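Local coordinates for protein Bd0816 (Bdellovibrio bacteriovorus HD100, PDB 5CER) that probably acts as a serine-type D-Ala-D-Ala carboxypeptidase of the peptidase S13 family, trimming peptide stems of the bacterial cell wall, at residues A[52-57]-A[197-202]; A[65-70]-A[94-99]; A[76-81]-A[216-221]; A[101-106]-A[178-183]. The protein carries 2 engineered substitutions. All blocks are in the same frame, centred on the assembly; numbering follows the deposited sequence.

Interaction 1. Residues A[52-57]-A[197-202]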
# COMPACT_ATOMS: atom_id res chain seq x y z
N ARG A 52 -7.83 -8.13 19.79
CA ARG A 52 -8.13 -9.21 18.90
C ARG A 52 -9.62 -9.29 18.65
O ARG A 52 -10.44 -9.31 19.59
CB ARG A 52 -7.56 -10.51 19.48
CG ARG A 52 -6.06 -10.66 19.23
CD ARG A 52 -5.59 -11.97 19.83
NE ARG A 52 -4.15 -12.14 19.86
CZ ARG A 52 -3.42 -12.82 18.97
NH1 ARG A 52 -3.96 -13.37 17.88
NH2 ARG A 52 -2.13 -12.94 19.17
N HIS A 53 -9.96 -9.39 17.37
CA HIS A 53 -11.34 -9.64 16.93
C HIS A 53 -11.67 -11.12 17.15
O HIS A 53 -11.07 -11.99 16.52
CB HIS A 53 -11.54 -9.25 15.46
CG HIS A 53 -11.33 -7.80 15.19
ND1 HIS A 53 -12.37 -6.91 14.96
CD2 HIS A 53 -10.18 -7.08 15.12
CE1 HIS A 53 -11.86 -5.70 14.77
NE2 HIS A 53 -10.54 -5.79 14.85
N LYS A 54 -12.57 -11.39 18.08
CA LYS A 54 -12.90 -12.73 18.57
C LYS A 54 -14.20 -13.17 17.99
O LYS A 54 -15.28 -12.91 18.58
CB LYS A 54 -13.00 -12.76 20.12
CG LYS A 54 -11.68 -12.53 20.83
CD LYS A 54 -11.81 -12.42 22.34
CE LYS A 54 -10.87 -11.36 22.93
NZ LYS A 54 -10.96 -9.98 22.29
N THR A 55 -14.11 -13.84 16.84
CA THR A 55 -15.26 -14.38 16.18
C THR A 55 -15.64 -15.71 16.85
O THR A 55 -14.81 -16.62 16.98
CB THR A 55 -15.00 -14.50 14.68
OG1 THR A 55 -14.44 -13.27 14.15
CG2 THR A 55 -16.27 -14.78 13.93
N VAL A 56 -16.90 -15.85 17.26
CA VAL A 56 -17.36 -17.05 17.97
C VAL A 56 -18.20 -17.95 17.03
O VAL A 56 -19.09 -17.49 16.32
CB VAL A 56 -18.14 -16.72 19.26
CG1 VAL A 56 -18.44 -17.98 20.04
CG2 VAL A 56 -17.34 -15.77 20.12
N LEU A 57 -17.86 -19.24 17.04
CA LEU A 57 -18.43 -20.23 16.15
C LEU A 57 -19.18 -21.22 17.05
O LEU A 57 -18.58 -21.84 17.94
CB LEU A 57 -17.32 -20.94 15.37
CG LEU A 57 -16.32 -20.04 14.63
CD1 LEU A 57 -15.12 -20.82 14.19
CD2 LEU A 57 -16.96 -19.37 13.44
N VAL A 197 -13.80 -20.20 19.62
CA VAL A 197 -13.50 -18.83 19.27
C VAL A 197 -12.29 -18.78 18.34
O VAL A 197 -11.31 -19.51 18.50
CB VAL A 197 -13.39 -17.87 20.48
CG1 VAL A 197 -14.18 -18.36 21.68
CG2 VAL A 197 -11.97 -17.64 20.92
N LEU A 198 -12.41 -17.96 17.31
CA LEU A 198 -11.34 -17.69 16.36
C LEU A 198 -10.89 -16.25 16.59
O LEU A 198 -11.59 -15.31 16.22
CB LEU A 198 -11.82 -17.93 14.92
CG LEU A 198 -10.92 -17.51 13.75
CD1 LEU A 198 -9.59 -18.27 13.70
CD2 LEU A 198 -11.55 -17.53 12.35
N GLN A 199 -9.71 -16.11 17.20
CA GLN A 199 -9.03 -14.83 17.36
C GLN A 199 -8.18 -14.51 16.14
O GLN A 199 -7.24 -15.26 15.82
CB GLN A 199 -8.06 -14.88 18.50
CG GLN A 199 -8.73 -14.84 19.81
CD GLN A 199 -7.80 -14.56 20.93
OE1 GLN A 199 -8.20 -13.91 21.89
NE2 GLN A 199 -6.55 -15.01 20.83
N SER A 200 -8.46 -13.40 15.48
CA SER A 200 -7.57 -12.94 14.39
C SER A 200 -6.27 -12.41 15.01
O SER A 200 -6.08 -12.38 16.24
CB SER A 200 -8.28 -11.87 13.54
OG SER A 200 -8.50 -10.67 14.29
N ALA A 201 -5.37 -12.00 14.13
CA ALA A 201 -4.11 -11.44 14.54
C ALA A 201 -4.33 -10.19 15.42
O ALA A 201 -5.39 -9.57 15.36
CB ALA A 201 -3.28 -11.10 13.32
N PRO A 202 -3.33 -9.84 16.25
CA PRO A 202 -3.46 -8.62 17.03
C PRO A 202 -3.58 -7.37 16.15
O PRO A 202 -3.10 -7.37 15.02
CB PRO A 202 -2.18 -8.58 17.86
CG PRO A 202 -1.23 -9.50 17.19
CD PRO A 202 -2.05 -10.52 16.50
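Arg52 crosses Gln199 and bonds to the backbone just beyond it. Its extended side chain runs at about a right angle to that of the glutamine, CD resting 3.3 Å from Gln199 NE2, and the guanidinium and amide planes are turned only 7° apart, though the amide nitrogen approaches the guanidinium obliquely. From there Arg52 NH1 donates to Ser200 O at 2.9 Å; the bond is bent, the donor standing above the carbonyl plane and the oxygen tilted from the guanidinium plane. Pro202 packs on one face of the same group toward its rim, with its CD 3.6 Å from Arg52 CZ. Lys54 runs alongside Gln199 and points the same way, CG to CG at 3.9 Å, until bends at chi3 and chi4 carry Lys54 NZ back to Arg52 O, 2.8 Å away and in the carbonyl plane. These side chains sit on an antiparallel pairing of strands 54-61 and 194-199, neighbours in a mixed sheet. Thr55 and Leu198 form its hydrogen-bonded pair: Leu198 N reaches Thr55 O at 2.8 Å almost head-on, while the return bond from Thr55 N to Leu198 O is more bent. Ser200 N extends the ladder to His53 O at 3.1 Å. The non-hydrogen-bonded pairs Lys54-Gln199 and Val56-Val197 place their side chains on one face of the sheet, and Thr55 and Leu198 theirs on the other, where Leu198 meets Leu83 and Phe86 of helix 81-93. Farther out, Asp393 holds Arg52 NH2 in a salt bridge and Asn395 O accepts from Gln199 NE2, while Thr55 OG1 pairs with Ser74.

Interaction 2. Residues A[65-70]-A[94-99]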
# COMPACT_ATOMS: atom_id res chain seq x y z
N GLY A 65 -24.63 -36.43 11.25
CA GLY A 65 -23.22 -36.42 11.65
C GLY A 65 -22.42 -35.24 11.17
O GLY A 65 -21.22 -35.21 11.37
N SER A 66 -23.09 -34.28 10.55
CA SER A 66 -22.49 -32.97 10.23
C SER A 66 -22.76 -31.96 11.37
O SER A 66 -23.25 -32.34 12.42
CB SER A 66 -23.03 -32.44 8.87
OG SER A 66 -23.38 -33.47 7.95
N MET A 67 -22.36 -30.72 11.18
CA MET A 67 -22.61 -29.66 12.14
C MET A 67 -23.54 -28.59 11.54
O MET A 67 -23.55 -28.37 10.34
CB MET A 67 -21.29 -29.01 12.56
CG MET A 67 -20.33 -29.84 13.41
SD MET A 67 -20.99 -30.54 14.93
CE MET A 67 -19.67 -30.43 16.11
N ASP A 68 -24.39 -28.01 12.37
CA ASP A 68 -24.91 -26.67 12.12
C ASP A 68 -23.89 -25.70 12.73
O ASP A 68 -23.23 -26.02 13.73
CB ASP A 68 -26.29 -26.44 12.76
CG ASP A 68 -27.45 -27.18 12.05
OD1 ASP A 68 -27.31 -27.55 10.88
OD2 ASP A 68 -28.50 -27.40 12.69
N LEU A 69 -23.77 -24.53 12.12
CA LEU A 69 -22.86 -23.50 12.55
C LEU A 69 -23.58 -22.13 12.59
O LEU A 69 -24.15 -21.68 11.59
CB LEU A 69 -21.68 -23.42 11.58
CG LEU A 69 -20.68 -22.28 11.72
CD1 LEU A 69 -20.22 -22.08 13.16
CD2 LEU A 69 -19.47 -22.59 10.86
N HIS A 70 -23.54 -21.47 13.75
CA HIS A 70 -23.92 -20.06 13.82
C HIS A 70 -22.66 -19.23 14.10
O HIS A 70 -21.97 -19.47 15.10
CB HIS A 70 -24.96 -19.79 14.92
CG HIS A 70 -25.33 -18.35 15.03
ND1 HIS A 70 -26.04 -17.69 14.05
CD2 HIS A 70 -25.04 -17.42 15.98
CE1 HIS A 70 -26.18 -16.42 14.39
NE2 HIS A 70 -25.61 -16.23 15.57
N MET A 94 -10.68 -30.11 14.06
CA MET A 94 -11.73 -30.48 15.01
C MET A 94 -12.71 -31.51 14.47
O MET A 94 -13.76 -31.68 15.07
CB MET A 94 -12.63 -29.29 15.32
CG MET A 94 -12.16 -28.07 16.09
SD MET A 94 -13.58 -26.94 16.19
CE MET A 94 -14.95 -27.85 16.91
N LYS A 95 -12.44 -32.11 13.33
CA LYS A 95 -13.26 -33.16 12.72
C LYS A 95 -14.54 -32.68 12.07
O LYS A 95 -15.52 -33.46 12.00
CB LYS A 95 -13.73 -34.21 13.74
CG LYS A 95 -12.80 -34.65 14.84
CD LYS A 95 -13.58 -35.44 15.86
CE LYS A 95 -12.61 -36.34 16.67
NZ LYS A 95 -12.42 -35.83 18.06
N VAL A 96 -14.58 -31.42 11.67
CA VAL A 96 -15.74 -30.85 10.99
C VAL A 96 -15.39 -30.60 9.53
O VAL A 96 -14.55 -29.73 9.22
CB VAL A 96 -16.22 -29.58 11.68
CG1 VAL A 96 -17.31 -28.91 10.85
CG2 VAL A 96 -16.72 -29.89 13.08
N THR A 97 -16.03 -31.36 8.66
CA THR A 97 -15.82 -31.29 7.24
C THR A 97 -17.11 -30.85 6.50
O THR A 97 -17.07 -30.40 5.33
CB THR A 97 -15.23 -32.68 6.86
OG1 THR A 97 -14.00 -32.57 6.16
CG2 THR A 97 -16.22 -33.65 6.18
N LYS A 98 -18.25 -30.92 7.17
CA LYS A 98 -19.57 -30.69 6.57
C LYS A 98 -20.43 -29.85 7.48
O LYS A 98 -20.58 -30.18 8.65
CB LYS A 98 -20.26 -32.05 6.32
CG LYS A 98 -19.67 -32.83 5.17
CD LYS A 98 -20.47 -34.09 4.81
CE LYS A 98 -19.61 -35.05 4.04
NZ LYS A 98 -20.36 -35.98 3.16
N ILE A 99 -20.98 -28.77 6.93
CA ILE A 99 -21.92 -27.93 7.64
C ILE A 99 -23.29 -28.04 6.99
O ILE A 99 -23.42 -27.81 5.79
CB ILE A 99 -21.54 -26.43 7.62
CG1 ILE A 99 -20.04 -26.18 7.84
CG2 ILE A 99 -22.46 -25.63 8.57
CD1 ILE A 99 -19.44 -26.48 9.19
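Val96 meets Met67 as the chain leaves helix 81-93, whose end is closed by a Schellman motif with Lys95, at positive phi, as its C-prime residue. The two side chains cross at about a right angle, and the nearer valine branch, CG2, comes within 3.6 Å of Met67 CG. With CG beside the backbone N (chi1 -69°), the inner methylene of the methionine makes the touch; the turn about CB-CG (chi2 -55°) carries the sulfur away from the valine. Leu59 and Pro61 of strand 54-61 pack against the same side chain. Two residues on, Lys98 contributes mainly its backbone. Its O accepts from Met67 N at 3.1 Å in a nearly straight bond, and Ser66 CB lies close beside that oxygen. Lys98 CB also touches Ser66 CB at 3.8 Å, after which the extended lysine chain leads away from strand 67-72; the side chain also touches Glu175 of strand 175-181. This is where the beta-alpha-beta unit closes: strand 67-72, helix 81-93 and strand 98-104 follow in sequence, and the helix carries the chain back so that the two strands lie side by side and parallel. Ile99 forms the bridge with Met67, their CA atoms 4.9 Å apart. Its CA points a C-H at Met67 O, at 3.2 Å. Branch CG2 of Ile99, anti to the backbone N, is turned along the neighbouring strand, where it lies 3.4 Å from Met67 O and 3.8 Å from Leu69 CB. Beyond it Leu69 packs on Leu57 of strand 54-61, and Ile99 on Val176.

Interaction 3. Residues A[76-81]-A[216-221]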
# COMPACT_ATOMS: atom_id res chain seq x y z
N ASP A 76 -14.68 -8.36 12.36
CA ASP A 76 -13.30 -8.49 11.93
C ASP A 76 -13.06 -7.89 10.51
O ASP A 76 -13.65 -8.35 9.52
CB ASP A 76 -12.90 -9.97 11.98
CG ASP A 76 -11.40 -10.19 11.75
OD1 ASP A 76 -10.76 -9.38 11.07
OD2 ASP A 76 -10.88 -11.22 12.26
N PRO A 77 -12.21 -6.86 10.42
CA PRO A 77 -12.09 -6.14 9.17
C PRO A 77 -11.10 -6.75 8.19
O PRO A 77 -10.87 -6.15 7.13
CB PRO A 77 -11.61 -4.76 9.63
CG PRO A 77 -10.78 -5.08 10.82
CD PRO A 77 -11.58 -6.13 11.53
N ILE A 78 -10.48 -7.87 8.54
CA ILE A 78 -9.58 -8.58 7.63
C ILE A 78 -10.07 -10.02 7.35
O ILE A 78 -9.30 -10.87 6.90
CB ILE A 78 -8.12 -8.52 8.15
CG1 ILE A 78 -7.11 -8.76 7.01
CG2 ILE A 78 -7.91 -9.43 9.35
CD1 ILE A 78 -5.69 -8.36 7.35
N PHE A 79 -11.36 -10.28 7.59
CA PHE A 79 -11.95 -11.60 7.38
C PHE A 79 -12.30 -11.75 5.90
O PHE A 79 -13.24 -11.14 5.40
CB PHE A 79 -13.17 -11.82 8.28
CG PHE A 79 -13.33 -13.24 8.73
CD1 PHE A 79 -13.43 -14.26 7.80
CD2 PHE A 79 -13.43 -13.57 10.10
CE1 PHE A 79 -13.60 -15.58 8.21
CE2 PHE A 79 -13.60 -14.89 10.51
CZ PHE A 79 -13.69 -15.89 9.56
N GLY A 80 -11.49 -12.54 5.20
CA GLY A 80 -11.73 -12.86 3.79
C GLY A 80 -11.18 -14.23 3.42
O GLY A 80 -11.23 -15.15 4.25
N ARG A 81 -10.57 -14.34 2.25
CA ARG A 81 -9.96 -15.58 1.79
C ARG A 81 -9.04 -16.20 2.83
O ARG A 81 -9.22 -17.36 3.17
CB ARG A 81 -9.17 -15.35 0.51
CG ARG A 81 -8.50 -16.61 -0.08
CD ARG A 81 -7.42 -16.28 -1.12
NE ARG A 81 -7.97 -15.51 -2.24
CZ ARG A 81 -8.42 -15.97 -3.40
NH1 ARG A 81 -8.47 -17.26 -3.69
NH2 ARG A 81 -8.86 -15.07 -4.29
N ASN A 216 -7.81 -0.07 1.52
CA ASN A 216 -9.02 0.70 1.74
C ASN A 216 -10.12 -0.08 2.47
O ASN A 216 -10.84 0.50 3.28
CB ASN A 216 -9.61 1.23 0.40
CG ASN A 216 -8.70 2.23 -0.32
OD1 ASN A 216 -7.74 2.73 0.24
ND2 ASN A 216 -9.05 2.53 -1.54
N TYR A 217 -10.30 -1.35 2.11
CA TYR A 217 -11.31 -2.17 2.76
C TYR A 217 -11.12 -2.20 4.28
O TYR A 217 -12.07 -1.99 5.04
CB TYR A 217 -11.32 -3.62 2.18
CG TYR A 217 -12.32 -4.52 2.89
CD1 TYR A 217 -13.67 -4.52 2.52
CD2 TYR A 217 -11.91 -5.32 3.97
CE1 TYR A 217 -14.60 -5.33 3.19
CE2 TYR A 217 -12.83 -6.12 4.66
CZ TYR A 217 -14.17 -6.13 4.27
OH TYR A 217 -15.08 -6.94 4.94
N ILE A 218 -9.89 -2.48 4.70
CA ILE A 218 -9.59 -2.62 6.12
C ILE A 218 -9.76 -1.26 6.80
O ILE A 218 -10.43 -1.16 7.86
CB ILE A 218 -8.17 -3.15 6.39
CG1 ILE A 218 -8.00 -4.56 5.79
CG2 ILE A 218 -7.90 -3.19 7.89
CD1 ILE A 218 -6.56 -5.07 5.69
N ALA A 219 -9.18 -0.21 6.20
CA ALA A 219 -9.26 1.18 6.80
C ALA A 219 -10.71 1.70 6.89
O ALA A 219 -11.10 2.23 7.91
CB ALA A 219 -8.42 2.16 6.00
N ASP A 220 -11.50 1.49 5.83
CA ASP A 220 -12.86 2.00 5.81
C ASP A 220 -13.75 1.29 6.79
O ASP A 220 -14.63 1.90 7.36
CB ASP A 220 -13.46 1.93 4.40
CG ASP A 220 -12.81 2.95 3.42
OD1 ASP A 220 -12.41 4.05 3.88
OD2 ASP A 220 -12.80 2.65 2.23
N ASN A 221 -13.56 -0.02 6.95
CA ASN A 221 -14.35 -0.82 7.89
C ASN A 221 -13.95 -0.55 9.34
O ASN A 221 -14.83 -0.57 10.23
CB ASN A 221 -14.29 -2.32 7.53
CG ASN A 221 -15.32 -2.72 6.49
OD1 ASN A 221 -16.50 -2.87 6.83
ND2 ASN A 221 -14.91 -2.85 5.25
O HOH W 1 -14.13 -8.42 6.82
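Tyr217 presents a ring edge to Pro77 where helix 216-225 meets the loop between strand 67-72 and helix 81-93. With CG anti to the backbone N (chi1 177°), the step from CB swings the ring off the helix toward that loop. CD2 of Tyr217 lies 3.4 Å from Pro77 O and CE2 3.2 Å from it, the oxygen standing near the ring plane; Asn221 ND2, itself bonded to Tyr217 O, sits over one ring face toward the rim. At the tip, Tyr217 OH donates to a water at 2.6 Å. The water passes its own protons on, to Asp76 O at 2.7 Å and to Phe79 O at 3.2 Å, the two ends of a type I turn. An Asx turn fixes the same loop from within, Ile78 N bonding to Asp76 OD1 at 3.0 Å. Next to the tyrosine, Ile218 brings CG1 to 3.5 Å from Pro77 O and CD1 to 3.8 Å from Ile78 CD1. Asn216, whose side chain bonds Lys36, ends a Ser-Asn-Asn sequence that matches the SXN motif of the penicillin-binding enzymes, so this helix probably borders the active site. Direct contact is thus made by carbon and by C-H against a carbonyl, and the polar link across the buried interface runs through one water held by three bonds.

Interaction 4. Residues A[101-106]-A[178-183]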
# COMPACT_ATOMS: atom_id res chain seq x y z
N ASN A 101 -26.54 -26.30 8.25
CA ASN A 101 -27.09 -24.95 8.29
C ASN A 101 -26.04 -24.01 8.85
O ASN A 101 -25.65 -24.10 10.02
CB ASN A 101 -28.31 -24.87 9.21
CG ASN A 101 -29.51 -25.60 8.69
OD1 ASN A 101 -30.35 -26.06 9.49
ND2 ASN A 101 -29.60 -25.77 7.41
N LEU A 102 -25.60 -23.10 7.98
CA LEU A 102 -24.67 -22.08 8.35
C LEU A 102 -25.48 -20.78 8.46
O LEU A 102 -25.94 -20.23 7.47
CB LEU A 102 -23.55 -22.00 7.31
CG LEU A 102 -22.21 -21.35 7.70
CD1 LEU A 102 -20.94 -21.72 6.93
CD2 LEU A 102 -22.49 -19.91 7.52
N THR A 103 -25.63 -20.28 9.67
CA THR A 103 -26.17 -18.96 9.90
C THR A 103 -25.08 -18.02 10.39
O THR A 103 -24.00 -18.46 10.79
CB THR A 103 -27.34 -19.01 10.91
OG1 THR A 103 -26.86 -19.37 12.22
CG2 THR A 103 -28.36 -20.03 10.48
N PHE A 104 -25.34 -16.71 10.30
CA PHE A 104 -24.40 -15.68 10.76
C PHE A 104 -25.17 -14.45 11.17
O PHE A 104 -26.25 -14.16 10.60
CB PHE A 104 -23.36 -15.35 9.66
CG PHE A 104 -23.97 -14.68 8.45
CD1 PHE A 104 -24.12 -13.30 8.39
CD2 PHE A 104 -24.48 -15.45 7.41
CE1 PHE A 104 -24.71 -12.69 7.31
CE2 PHE A 104 -25.08 -14.83 6.32
CZ PHE A 104 -25.19 -13.44 6.27
N ASP A 105 -24.62 -13.71 12.13
CA ASP A 105 -25.28 -12.52 12.68
C ASP A 105 -24.77 -11.20 12.04
O ASP A 105 -23.91 -11.19 11.12
CB ASP A 105 -25.20 -12.53 14.23
CG ASP A 105 -23.85 -12.09 14.80
OD1 ASP A 105 -23.01 -11.56 14.06
OD2 ASP A 105 -23.67 -12.24 16.03
N GLU A 106 -25.28 -10.07 12.53
CA GLU A 106 -25.00 -8.74 11.92
C GLU A 106 -23.59 -8.23 12.03
O GLU A 106 -23.24 -7.25 11.39
CB GLU A 106 -25.96 -7.67 12.51
CG GLU A 106 -25.90 -7.45 14.02
CD GLU A 106 -26.89 -8.28 14.80
OE1 GLU A 106 -27.25 -9.41 14.36
OE2 GLU A 106 -27.33 -7.80 15.88
N ASN A 178 -26.64 -25.09 3.46
CA ASN A 178 -27.52 -23.93 3.53
C ASN A 178 -26.84 -22.82 4.26
O ASN A 178 -26.07 -23.05 5.18
CB ASN A 178 -28.81 -24.26 4.25
CG ASN A 178 -29.72 -25.14 3.40
OD1 ASN A 178 -30.04 -24.81 2.27
ND2 ASN A 178 -30.12 -26.28 3.94
N ILE A 179 -27.09 -21.62 3.78
CA ILE A 179 -26.50 -20.42 4.31
C ILE A 179 -27.65 -19.39 4.45
O ILE A 179 -28.42 -19.20 3.50
CB ILE A 179 -25.40 -19.88 3.34
CG1 ILE A 179 -24.18 -20.82 3.30
CG2 ILE A 179 -24.99 -18.47 3.71
CD1 ILE A 179 -23.45 -20.84 1.95
N SER A 180 -27.76 -18.75 5.61
CA SER A 180 -28.69 -17.65 5.78
C SER A 180 -28.35 -16.77 6.97
O SER A 180 -27.57 -17.15 7.85
CB SER A 180 -30.12 -18.15 5.92
OG SER A 180 -30.23 -19.02 7.00
N PHE A 181 -28.91 -15.56 6.94
CA PHE A 181 -28.70 -14.55 7.98
C PHE A 181 -29.57 -14.90 9.17
O PHE A 181 -30.72 -15.30 8.99
CB PHE A 181 -29.05 -13.16 7.44
CG PHE A 181 -29.04 -12.07 8.48
CD1 PHE A 181 -27.86 -11.73 9.14
CD2 PHE A 181 -30.21 -11.38 8.79
CE1 PHE A 181 -27.84 -10.71 10.08
CE2 PHE A 181 -30.19 -10.37 9.75
CZ PHE A 181 -29.00 -10.04 10.40
N LEU A 182 -29.03 -14.75 10.38
CA LEU A 182 -29.80 -14.92 11.61
C LEU A 182 -29.30 -13.92 12.64
O LEU A 182 -28.19 -14.09 13.14
CB LEU A 182 -29.66 -16.34 12.14
CG LEU A 182 -30.37 -16.69 13.45
CD1 LEU A 182 -31.87 -16.42 13.34
CD2 LEU A 182 -30.13 -18.15 13.82
N PRO A 183 -30.09 -12.86 12.94
CA PRO A 183 -29.62 -11.83 13.87
C PRO A 183 -29.24 -12.41 15.21
O PRO A 183 -29.80 -13.43 15.63
CB PRO A 183 -30.81 -10.87 14.02
CG PRO A 183 -31.72 -11.16 12.86
CD PRO A 183 -31.42 -12.55 12.37
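Phe181 rides over Phe104, its CA sitting above one face of the ring, 4.2 Å from the centroid, in a CH-pi contact. Phe104 is placed for this by its first torsion (chi1 66°), which sets the ring between the backbone N and the carbonyl carbon. The two rings meet obliquely, planes 57° apart, with Phe181 CD1 3.8 Å from Phe104 CE1. Ile179 CG2 comes up to the Phe104 edge, and helix 130-145 brings Val137 and Leu141 against the same ring. Phe181 in turn thrusts its own edge at the backbone where segment 101-106 leaves its strand: CE1 lies 3.6 Å from Glu106 N. On the other side of the sheet Leu182 lies alongside Thr103, CB to CB at 3.7 Å, while Thr103 OG1 is bonded to His70. Glu106, bent at chi2, fits OE1 against Pro183 CA and bonds Lys184 N with that oxygen. Beneath these shapes strands 98-104 and 175-181 run parallel. Leu102 holds both directions of the ladder, its N to Asn178 O at 2.8 Å and its O to Ser180 N at 3.0 Å. The bond from Phe104 N to Ser180 O is weak, but Leu182 N reaches Phe104 O at 2.9 Å in an almost straight one. Backbone bonds thus join strand 175-181 to the sheet, with Phe104, Phe181 and Ile179 packed on one face and Thr103 against Leu182 on the other, whereas the hydroxyl of Thr103 and the carboxylates of Asp105 and Glu106 find hydrogen-bond partners outside the pair of segments.

In the fold
Interactions 1, 2 and 4 lie across five successive strands of one mixed sheet, ordered 175-181, 98-104, 67-72, 54-61, 194-199. Interactions 2 and 4 share strand 98-104 and are tied by a probable hydrogen bond between His70 ND1 and Thr103 OG1 (2.6 Å). Strand 67-72 continues the sheet into interaction 1, where Leu57 CB meets Leu69 CD1 at 3.8 Å. Interaction 3 leaves the sheet: its turn packs against interaction 1, Pro77 CD lying 3.3 Å from His53 CE1 and Phe79 CE2 3.8 Å from Leu198 CD2, and reaches the helix that probably borders the active site. The centre of interaction 3 lies about 26 Å from that of interaction 2 and about 20 Å from that of interaction 4.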